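Local atomic coordinates of regulatory protein SWI6 (Saccharomyces cerevisiae, PDB entry 2XFV), a protein that partners Swi4 in the SBF complex and Mbp1 in the MBF complex to drive cell-cycle-dependent transcription, seen here as its amino-terminal domain. Residues H32-L37 / D52-D57; H27-H32 / E78-L83; R7-H12 / N45-N50. All blocks are in the same frame, centred on the assembly; numbering follows the deposited sequence. Where two conformers were deposited one is given.

Contact 1: residues H32-L37 / D52-D57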
loop_
_atom_site.group_PDB
_atom_site.type_symbol
_atom_site.label_atom_id
_atom_site.label_comp_id
_atom_site.label_asym_id
_atom_site.label_seq_id
_atom_site.Cartn_x
_atom_site.Cartn_y
_atom_site.Cartn_z
ATOM N N HIS A 32 -15.208 5.391 -10.072
ATOM C CA HIS A 32 -15.263 5.661 -8.628
ATOM C C HIS A 32 -14.070 6.453 -8.081
ATOM O O HIS A 32 -14.184 7.109 -7.050
ATOM C CB HIS A 32 -15.392 4.352 -7.824
ATOM C CG HIS A 32 -16.676 3.614 -8.066
ATOM N ND1 HIS A 32 -17.886 4.256 -8.225
ATOM C CD2 HIS A 32 -16.939 2.289 -8.156
ATOM C CE1 HIS A 32 -18.838 3.357 -8.411
ATOM N NE2 HIS A 32 -18.290 2.156 -8.377
ATOM N N PHE A 33 -12.931 6.373 -8.762
ATOM C CA PHE A 33 -11.708 7.043 -8.320
ATOM C C PHE A 33 -11.629 8.502 -8.762
ATOM O O PHE A 33 -10.835 9.273 -8.220
ATOM C CB PHE A 33 -10.469 6.330 -8.901
ATOM C CG PHE A 33 -10.132 5.025 -8.233
ATOM C CD1 PHE A 33 -9.267 4.995 -7.142
ATOM C CD2 PHE A 33 -10.650 3.825 -8.715
ATOM C CE1 PHE A 33 -8.942 3.788 -6.522
ATOM C CE2 PHE A 33 -10.322 2.613 -8.103
ATOM C CZ PHE A 33 -9.475 2.599 -7.009
ATOM N N LEU A 34 -12.425 8.890 -9.754
ATOM C CA LEU A 34 -12.169 10.168 -10.436
ATOM C C LEU A 34 -12.364 11.450 -9.607
ATOM O O LEU A 34 -11.528 12.361 -9.682
ATOM C CB LEU A 34 -12.908 10.245 -11.782
ATOM C CG LEU A 34 -12.519 9.133 -12.769
ATOM C CD1 LEU A 34 -13.361 9.249 -14.046
ATOM C CD2 LEU A 34 -11.025 9.173 -13.100
ATOM N N PRO A 35 -13.467 11.552 -8.837
ATOM C CA PRO A 35 -13.610 12.777 -8.027
ATOM C C PRO A 35 -12.440 13.029 -7.064
ATOM O O PRO A 35 -11.931 14.156 -6.988
ATOM C CB PRO A 35 -14.915 12.535 -7.252
ATOM C CG PRO A 35 -15.731 11.675 -8.190
ATOM C CD PRO A 35 -14.711 10.753 -8.860
ATOM N N ILE A 36 -12.017 11.993 -6.347
ATOM C CA ILE A 36 -10.891 12.112 -5.425
ATOM C C ILE A 36 -9.577 12.364 -6.158
ATOM O O ILE A 36 -8.745 13.146 -5.707
ATOM C CB ILE A 36 -10.786 10.864 -4.513
ATOM C CG1 ILE A 36 -11.900 10.909 -3.450
ATOM C CG2 ILE A 36 -9.420 10.784 -3.847
ATOM C CD1 ILE A 36 -12.103 9.588 -2.721
ATOM N N LEU A 37 -9.392 11.705 -7.295
ATOM C CA LEU A 37 -8.162 11.887 -8.068
ATOM C C LEU A 37 -8.021 13.311 -8.600
ATOM O O LEU A 37 -6.920 13.876 -8.608
ATOM C CB LEU A 37 -8.091 10.868 -9.219
ATOM C CG LEU A 37 -6.773 10.799 -10.007
ATOM C CD1 LEU A 37 -5.576 10.508 -9.090
ATOM C CD2 LEU A 37 -6.865 9.738 -11.121
ATOM N N ASP A 52 -20.445 16.618 -4.686
ATOM C CA ASP A 52 -21.352 16.904 -5.802
ATOM C C ASP A 52 -20.706 16.866 -7.186
ATOM O O ASP A 52 -21.405 16.756 -8.195
ATOM C CB ASP A 52 -22.048 18.257 -5.607
ATOM C CG ASP A 52 -23.049 18.240 -4.470
ATOM O OD1 ASP A 52 -23.566 17.151 -4.141
ATOM O OD2 ASP A 52 -23.317 19.321 -3.907
ATOM N N SER A 53 -19.382 16.960 -7.241
ATOM C CA SER A 53 -18.705 17.100 -8.522
ATOM C C SER A 53 -18.385 15.754 -9.150
ATOM O O SER A 53 -18.080 14.783 -8.449
ATOM C CB SER A 53 -17.413 17.905 -8.363
ATOM O OG SER A 53 -16.345 17.072 -7.940
ATOM N N PHE A 54 -18.455 15.693 -10.475
ATOM C CA PHE A 54 -17.903 14.554 -11.185
ATOM C C PHE A 54 -17.199 14.962 -12.478
ATOM O O PHE A 54 -17.766 15.663 -13.320
ATOM C CB PHE A 54 -18.927 13.453 -11.440
ATOM C CG PHE A 54 -18.290 12.111 -11.677
ATOM C CD1 PHE A 54 -17.747 11.797 -12.916
ATOM C CD2 PHE A 54 -18.189 11.183 -10.646
ATOM C CE1 PHE A 54 -17.134 10.571 -13.129
ATOM C CE2 PHE A 54 -17.577 9.957 -10.850
ATOM C CZ PHE A 54 -17.049 9.652 -12.086
ATOM N N PRO A 55 -15.945 14.527 -12.620
ATOM C CA PRO A 55 -15.070 14.913 -13.730
ATOM C C PRO A 55 -15.670 14.595 -15.101
ATOM O O PRO A 55 -16.201 13.508 -15.304
ATOM C CB PRO A 55 -13.813 14.075 -13.481
ATOM C CG PRO A 55 -13.782 13.903 -11.995
ATOM C CD PRO A 55 -15.224 13.776 -11.575
ATOM N N THR A 56 -15.571 15.541 -16.030
ATOM C CA THR A 56 -16.027 15.307 -17.395
ATOM C C THR A 56 -15.050 14.379 -18.100
ATOM O O THR A 56 -13.958 14.100 -17.589
ATOM C CB THR A 56 -16.098 16.614 -18.191
ATOM O OG1 THR A 56 -14.775 17.149 -18.345
ATOM C CG2 THR A 56 -16.996 17.633 -17.481
ATOM N N ASP A 57 -15.431 13.893 -19.276
ATOM C CA ASP A 57 -14.533 13.035 -20.043
ATOM C C ASP A 57 -13.239 13.761 -20.399
ATOM O O ASP A 57 -12.170 13.151 -20.469
ATOM C CB ASP A 57 -15.220 12.524 -21.316
ATOM C CG ASP A 57 -16.337 11.525 -21.025
ATOM O OD1 ASP A 57 -16.494 11.108 -19.854
ATOM O OD2 ASP A 57 -17.054 11.150 -21.978
HETATM O O HOH W 1 -13.190 16.480 -7.658
#
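The first turn of helix 34-43 in the Swi6 amino-terminal domain packs against the connection that leads into helix 57-67, and Pro35 and Phe54 are the residues that draw closest, with CA atoms 5.6 Å apart. The proline ring meets the aromatic side chain obliquely: Pro35 CG comes to 3.5 Å from Phe54 CD2, and Pro35 CD lies 3.6 Å from Phe54 CE2. Phe54 reaches the helix because its CG stands opposite the backbone N (chi1 -158°), which swings the ring toward Leu34 and Pro35 although the bond leaving its own CA runs past them. Further round the same ring, the Leu34 side chain crosses at a slant, its CD1 4.1 Å from Phe54 CE1. Pro55 comes in beside them with the rim of its ring; its CG is 3.8 Å from Leu34 CB and 3.6 Å from Leu34 O, while its CD sits over one face of the Phe54 ring, toward the rim. Two prolines, a leucine and a phenylalanine thus interlock without a direct hydrogen bond between the segments. The polar link is a water, which donates to Pro35 O at 2.7 Å and is also hydrogen-bonded to Ser53 OG. Later in the same segment, Thr56 is the N-cap residue of helix 57-67, and the side chain of Leu34 also touches Arg60 of that helix. The chemistry is therefore that of a small apolar joint with a single water bridge at its margin: the fit of the rings against Leu34, more than directional bonding, probably sets how the connection lies along the helix.

Contact 2: residues H27-H32 / E78-L83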
loop_
_atom_site.group_PDB
_atom_site.type_symbol
_atom_site.label_atom_id
_atom_site.label_comp_id
_atom_site.label_asym_id
_atom_site.label_seq_id
_atom_site.Cartn_x
_atom_site.Cartn_y
_atom_site.Cartn_z
ATOM N N HIS A 27 -10.375 -6.841 -12.588
ATOM C CA HIS A 27 -10.206 -5.384 -12.702
ATOM C C HIS A 27 -11.210 -4.612 -11.841
ATOM O O HIS A 27 -12.226 -5.178 -11.413
ATOM C CB HIS A 27 -10.352 -4.958 -14.167
ATOM C CG HIS A 27 -9.409 -5.673 -15.094
ATOM N ND1 HIS A 27 -9.649 -5.794 -16.447
ATOM C CD2 HIS A 27 -8.236 -6.304 -14.860
ATOM C CE1 HIS A 27 -8.662 -6.476 -17.008
ATOM N NE2 HIS A 27 -7.789 -6.793 -16.069
ATOM N N PHE A 28 -10.915 -3.330 -11.608
ATOM C CA PHE A 28 -11.726 -2.442 -10.759
ATOM C C PHE A 28 -12.285 -1.292 -11.588
ATOM O O PHE A 28 -11.620 -0.797 -12.484
ATOM C CB PHE A 28 -10.857 -1.850 -9.633
ATOM C CG PHE A 28 -10.439 -2.858 -8.597
ATOM C CD1 PHE A 28 -11.154 -2.981 -7.411
ATOM C CD2 PHE A 28 -9.344 -3.688 -8.816
ATOM C CE1 PHE A 28 -10.768 -3.907 -6.440
ATOM C CE2 PHE A 28 -8.964 -4.626 -7.871
ATOM C CZ PHE A 28 -9.669 -4.738 -6.680
ATOM N N LEU A 29 -13.497 -0.840 -11.279
ATOM C CA LEU A 29 -14.126 0.222 -12.062
ATOM C C LEU A 29 -13.421 1.564 -11.868
ATOM O O LEU A 29 -13.247 2.025 -10.733
ATOM C CB LEU A 29 -15.607 0.335 -11.657
ATOM C CG LEU A 29 -16.600 1.012 -12.596
ATOM C CD1 LEU A 29 -16.680 0.284 -13.951
ATOM C CD2 LEU A 29 -17.991 1.087 -11.905
ATOM N N LEU A 30 -13.029 2.203 -12.974
ATOM C CA LEU A 30 -12.281 3.467 -12.904
ATOM C C LEU A 30 -13.100 4.611 -12.316
ATOM O O LEU A 30 -12.583 5.424 -11.543
ATOM C CB LEU A 30 -11.794 3.887 -14.298
ATOM C CG LEU A 30 -11.120 5.271 -14.387
ATOM C CD1 LEU A 30 -9.801 5.280 -13.601
ATOM C CD2 LEU A 30 -10.881 5.703 -15.857
ATOM N N LYS A 31 -14.372 4.706 -12.699
ATOM C CA LYS A 31 -15.106 5.953 -12.452
ATOM C C LYS A 31 -15.130 6.369 -10.978
ATOM O O LYS A 31 -15.097 7.568 -10.668
ATOM C CB LYS A 31 -16.544 5.883 -12.991
ATOM C CG LYS A 31 -17.416 4.900 -12.244
ATOM C CD LYS A 31 -18.889 5.306 -12.247
ATOM C CE LYS A 31 -19.544 5.066 -13.585
ATOM N NZ LYS A 31 -21.031 5.098 -13.475
ATOM N N HIS A 32 -15.208 5.391 -10.072
ATOM C CA HIS A 32 -15.263 5.661 -8.628
ATOM C C HIS A 32 -14.070 6.453 -8.081
ATOM O O HIS A 32 -14.184 7.109 -7.050
ATOM C CB HIS A 32 -15.392 4.352 -7.824
ATOM C CG HIS A 32 -16.676 3.614 -8.066
ATOM N ND1 HIS A 32 -17.886 4.256 -8.225
ATOM C CD2 HIS A 32 -16.939 2.289 -8.156
ATOM C CE1 HIS A 32 -18.838 3.357 -8.411
ATOM N NE2 HIS A 32 -18.290 2.156 -8.377
ATOM N N GLU A 78 -17.313 0.805 -20.892
ATOM C CA GLU A 78 -16.963 1.226 -19.518
ATOM C C GLU A 78 -15.494 0.915 -19.253
ATOM O O GLU A 78 -14.972 -0.104 -19.746
ATOM C CB GLU A 78 -17.843 0.531 -18.445
ATOM C CG GLU A 78 -18.999 1.374 -17.864
ATOM C CD GLU A 78 -19.595 0.828 -16.538
ATOM O OE1 GLU A 78 -19.674 1.596 -15.551
ATOM O OE2 GLU A 78 -20.009 -0.350 -16.475
ATOM N N LEU A 79 -14.842 1.765 -18.460
ATOM C CA LEU A 79 -13.399 1.684 -18.222
ATOM C C LEU A 79 -13.022 1.060 -16.882
ATOM O O LEU A 79 -13.641 1.366 -15.857
ATOM C CB LEU A 79 -12.766 3.080 -18.327
ATOM C CG LEU A 79 -13.020 3.808 -19.655
ATOM C CD1 LEU A 79 -12.294 5.160 -19.644
ATOM C CD2 LEU A 79 -12.561 2.946 -20.849
ATOM N N TRP A 80 -11.988 0.209 -16.912
ATOM C CA TRP A 80 -11.539 -0.570 -15.760
ATOM C C TRP A 80 -10.016 -0.460 -15.591
ATOM O O TRP A 80 -9.302 -0.209 -16.566
ATOM C CB TRP A 80 -11.924 -2.046 -15.964
ATOM C CG TRP A 80 -13.429 -2.269 -16.058
ATOM C CD1 TRP A 80 -14.223 -2.080 -17.166
ATOM C CD2 TRP A 80 -14.294 -2.755 -15.018
ATOM N NE1 TRP A 80 -15.551 -2.393 -16.860
ATOM C CE2 TRP A 80 -15.609 -2.826 -15.559
ATOM C CE3 TRP A 80 -14.084 -3.158 -13.686
ATOM C CZ2 TRP A 80 -16.712 -3.262 -14.800
ATOM C CZ3 TRP A 80 -15.186 -3.590 -12.932
ATOM C CH2 TRP A 80 -16.480 -3.648 -13.499
ATOM N N ILE A 81 -9.518 -0.656 -14.369
ATOM C CA ILE A 81 -8.068 -0.656 -14.130
ATOM C C ILE A 81 -7.579 -1.970 -13.511
ATOM O O ILE A 81 -8.356 -2.700 -12.900
ATOM C CB ILE A 81 -7.620 0.520 -13.225
ATOM C CG1 ILE A 81 -8.303 0.440 -11.846
ATOM C CG2 ILE A 81 -7.888 1.854 -13.930
ATOM C CD1 ILE A 81 -7.771 1.499 -10.820
ATOM N N GLU A 82 -6.288 -2.270 -13.668
ATOM C CA GLU A 82 -5.729 -3.497 -13.103
ATOM C C GLU A 82 -5.641 -3.439 -11.583
ATOM O O GLU A 82 -5.602 -2.363 -11.002
ATOM C CB GLU A 82 -4.336 -3.768 -13.685
ATOM C CG GLU A 82 -4.362 -3.879 -15.201
ATOM C CD GLU A 82 -3.410 -4.913 -15.744
ATOM O OE1 GLU A 82 -2.199 -4.822 -15.446
ATOM O OE2 GLU A 82 -3.877 -5.810 -16.482
ATOM N N LEU A 83 -5.609 -4.610 -10.955
ATOM C CA LEU A 83 -5.432 -4.724 -9.504
ATOM C C LEU A 83 -4.210 -3.956 -9.016
ATOM O O LEU A 83 -4.265 -3.254 -8.008
ATOM C CB LEU A 83 -5.279 -6.205 -9.123
ATOM C CG LEU A 83 -4.766 -6.576 -7.720
ATOM C CD1 LEU A 83 -5.770 -6.191 -6.630
ATOM C CD2 LEU A 83 -4.441 -8.068 -7.653
HETATM O O HOH W 2 -5.400 -8.164 -16.874
HETATM O O HOH W 3 -15.375 3.362 -15.069
#
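Leu29 lies over the indole of Trp80, its CD1 methyl 3.7 Å from the centroid of the six-membered ring and 16° off the ring normal, a CH-pi contact between partners of a non-hydrogen-bonded antiparallel pair. The leucine CG is turned opposite the backbone N (chi1 -160°), which carries the methyl out over the ring. The indole N-H of Trp80 (NE1) is hydrogen-bonded to Asp74. Phe28 and Ile81 form the adjoining hydrogen-bonded pair: Phe28 N donates a hydrogen bond to Ile81 O at 2.9 Å, and Ile81 N donates one to Phe28 O at 2.8 Å, both nearly straight and in the carbonyl plane. On the face of this pair, Phe28 and Leu83 run side by side, with Leu83 CD1 3.8 Å from Phe28 CE2 at the ring edge. Past the two bridged pairs, Leu30 N donates to Leu79 O at 3.1 Å, and a water joins that same carbonyl to Lys31 N. The Leu30 side chain lies alongside Leu79 but meets Ile81 at about a right angle, Leu30 CD1 to Ile81 CG2 3.9 Å. At the other end His27 and Glu82 extend in the same direction, their planes 45° apart, and a second water spans His27 NE2 and Glu82 OE2. Strand 79-81 is central in a small antiparallel sheet, between 28-29 and 72-73. Leu30 continues onto Arg60 and Leu64 of helix 57-67, Leu29 bonds through its backbone to Thr20 of strand 15-22, and the Phe28 ring packs edge-to-face with Phe105 of the second subunit.

Contact 3: residues R7-H12 / N45-N50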
loop_
_atom_site.group_PDB
_atom_site.type_symbol
_atom_site.label_atom_id
_atom_site.label_comp_id
_atom_site.label_asym_id
_atom_site.label_seq_id
_atom_site.Cartn_x
_atom_site.Cartn_y
_atom_site.Cartn_z
ATOM N N ARG A 7 -15.935 2.762 1.452
ATOM C CA ARG A 7 -15.483 3.440 2.659
ATOM C C ARG A 7 -15.716 4.935 2.471
ATOM O O ARG A 7 -15.879 5.393 1.343
ATOM C CB ARG A 7 -14.000 3.145 2.900
ATOM C CG ARG A 7 -13.705 1.674 3.179
ATOM C CD ARG A 7 -14.189 1.291 4.583
ATOM N NE ARG A 7 -14.746 -0.063 4.637
ATOM C CZ ARG A 7 -14.012 -1.165 4.742
ATOM N NH1 ARG A 7 -12.692 -1.075 4.800
ATOM N NH2 ARG A 7 -14.593 -2.356 4.788
ATOM N N TYR A 8 -15.732 5.693 3.562
ATOM C CA TYR A 8 -16.050 7.121 3.502
ATOM C C TYR A 8 -14.960 7.970 4.141
ATOM O O TYR A 8 -14.316 7.548 5.104
ATOM C CB TYR A 8 -17.385 7.400 4.213
ATOM C CG TYR A 8 -18.537 6.651 3.587
ATOM C CD1 TYR A 8 -19.291 7.224 2.566
ATOM C CD2 TYR A 8 -18.844 5.356 3.987
ATOM C CE1 TYR A 8 -20.333 6.529 1.973
ATOM C CE2 TYR A 8 -19.888 4.658 3.406
ATOM C CZ TYR A 8 -20.625 5.247 2.397
ATOM O OH TYR A 8 -21.660 4.549 1.813
ATOM N N LEU A 9 -14.771 9.177 3.619
ATOM C CA LEU A 9 -13.832 10.118 4.228
ATOM C C LEU A 9 -14.379 11.539 4.194
ATOM O O LEU A 9 -15.537 11.759 3.836
ATOM C CB LEU A 9 -12.465 10.054 3.536
ATOM C CG LEU A 9 -12.479 10.206 2.020
ATOM C CD1 LEU A 9 -11.376 11.139 1.556
ATOM C CD2 LEU A 9 -12.349 8.840 1.368
ATOM N N GLY A 10 -13.542 12.502 4.564
ATOM C CA GLY A 10 -13.986 13.877 4.713
ATOM C C GLY A 10 -14.489 14.152 6.121
ATOM O O GLY A 10 -14.799 13.225 6.876
ATOM N N PRO A 11 -14.590 15.440 6.482
ATOM C CA PRO A 11 -14.918 15.836 7.857
ATOM C C PRO A 11 -16.290 15.344 8.325
ATOM O O PRO A 11 -16.508 15.226 9.528
ATOM C CB PRO A 11 -14.863 17.372 7.809
ATOM C CG PRO A 11 -15.044 17.727 6.386
ATOM C CD PRO A 11 -14.421 16.602 5.593
ATOM N N HIS A 12 -17.190 15.039 7.395
ATOM C CA HIS A 12 -18.512 14.544 7.766
ATOM C C HIS A 12 -18.823 13.188 7.125
ATOM O O HIS A 12 -19.987 12.815 6.998
ATOM C CB HIS A 12 -19.587 15.572 7.396
ATOM C CG HIS A 12 -19.364 16.918 8.008
ATOM N ND1 HIS A 12 -18.860 17.987 7.298
ATOM C CD2 HIS A 12 -19.566 17.368 9.269
ATOM C CE1 HIS A 12 -18.763 19.035 8.093
ATOM N NE2 HIS A 12 -19.186 18.687 9.295
ATOM N N ASN A 45 -5.236 17.728 -1.400
ATOM C CA ASN A 45 -5.990 17.442 -0.175
ATOM C C ASN A 45 -7.336 16.787 -0.494
ATOM O O ASN A 45 -8.304 17.469 -0.824
ATOM C CB ASN A 45 -6.217 18.725 0.630
ATOM C CG ASN A 45 -6.968 18.478 1.934
ATOM O OD1 ASN A 45 -7.346 17.341 2.244
ATOM N ND2 ASN A 45 -7.186 19.544 2.706
ATOM N N ILE A 46 -7.399 15.464 -0.387
ATOM C CA ILE A 46 -8.596 14.747 -0.810
ATOM C C ILE A 46 -9.787 14.958 0.116
ATOM O O ILE A 46 -10.941 14.693 -0.273
ATOM C CB ILE A 46 -8.329 13.238 -0.990
ATOM C CG1 ILE A 46 -7.937 12.594 0.340
ATOM C CG2 ILE A 46 -7.232 13.018 -2.036
ATOM C CD1 ILE A 46 -7.741 11.092 0.235
ATOM N N ASN A 47 -9.517 15.425 1.337
ATOM C CA ASN A 47 -10.588 15.644 2.308
ATOM C C ASN A 47 -11.485 16.819 1.940
ATOM O O ASN A 47 -12.530 17.010 2.552
ATOM C CB ASN A 47 -10.038 15.819 3.730
ATOM C CG ASN A 47 -9.322 14.581 4.228
ATOM O OD1 ASN A 47 -8.184 14.651 4.692
ATOM N ND2 ASN A 47 -9.978 13.435 4.117
ATOM N N GLU A 48 -11.079 17.612 0.950
ATOM C CA GLU A 48 -11.943 18.697 0.491
ATOM C C GLU A 48 -12.629 18.395 -0.846
ATOM O O GLU A 48 -13.173 19.299 -1.488
ATOM C CB GLU A 48 -11.202 20.041 0.453
ATOM C CG GLU A 48 -10.019 20.114 -0.496
ATOM C CD GLU A 48 -9.270 21.439 -0.386
ATOM O OE1 GLU A 48 -9.839 22.403 0.168
ATOM O OE2 GLU A 48 -8.112 21.515 -0.852
ATOM N N THR A 49 -12.616 17.123 -1.247
ATOM C CA THR A 49 -13.371 16.686 -2.426
ATOM C C THR A 49 -14.833 17.077 -2.287
ATOM O O THR A 49 -15.453 16.883 -1.237
ATOM C CB THR A 49 -13.275 15.158 -2.656
ATOM O OG1 THR A 49 -11.897 14.777 -2.738
ATOM C CG2 THR A 49 -13.977 14.750 -3.968
ATOM N N ASN A 50 -15.382 17.647 -3.349
ATOM C CA ASN A 50 -16.788 18.016 -3.363
ATOM C C ASN A 50 -17.600 16.778 -3.715
ATOM O O ASN A 50 -17.418 16.201 -4.781
ATOM C CB ASN A 50 -17.019 19.127 -4.392
ATOM C CG ASN A 50 -18.427 19.696 -4.346
ATOM O OD1 ASN A 50 -19.361 19.050 -3.868
ATOM N ND2 ASN A 50 -18.583 20.915 -4.853
#
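This is a small surface contact at the end of the hairpin formed by strands 2-9 and 15-22, where the chain leaving strand 2-9 passes the short 3-10 turn that follows helix 34-43. Gly10 and Asn47 come nearest through their backbones, with CA atoms 4.5 Å apart. The buried part is Leu9, whose CD1 methyl lies 3.9 Å from Ile46 CD1; the two side chains cross at about a right angle. Asn47 also crosses Leu9 roughly perpendicularly, so that its amide nitrogen ND2 sits 3.7 Å from Leu9 CD1 and equally far from Gly10 N, a van der Waals approach. Alongside, Pro11 sets its CD 3.6 Å from Asn47 O. Gly10 adopts phi 89° and psi 163°, a conformation that brings the place of a side chain against the carbonyl O of Leu9 and so calls for glycine. The facing turn is stiffened internally. Asn45 OD1 takes the backbone N-H of Asn47 at 3.0 Å, forming an Asx turn, although the donor stands well above the carbonyl plane. Ile46 O receives both Thr49 N and the Thr49 hydroxyl from the same face of its plane, the OG1 to O distance being 2.6 Å. Ile46 continues inward onto Ile36 and Tyr40 of helix 34-43. No hydrogen bond crosses between the segments, so their mutual attraction probably rests mainly on van der Waals packing of Leu9 with Ile46 and Asn47, with Pro11 at the margin, while the Asx turn and the two bonds to Ile46 O shape the turn itself.

The three contacts gather around helix 34-43 and the segment that leads into it. Contacts 1 and 2 share His32, their centres lie about 13 Å apart, and they meet directly: Phe54 CZ approaches Lys31 O at 3.2 Å and Phe33 CE2 packs on Ile81 CD1 at 3.9 Å. Contact 3, also centred about 13 Å from contact 1, joins it through Ile36 CG2 and Ile46 CG2, 3.6 Å apart. Contacts 2 and 3 lie on opposite sides of the chain's centre, about 8 Å apart at their nearest atoms, with contact 1 touching both. A calcium ion lies about 4 Å from the Leu34 side chain in contact 1.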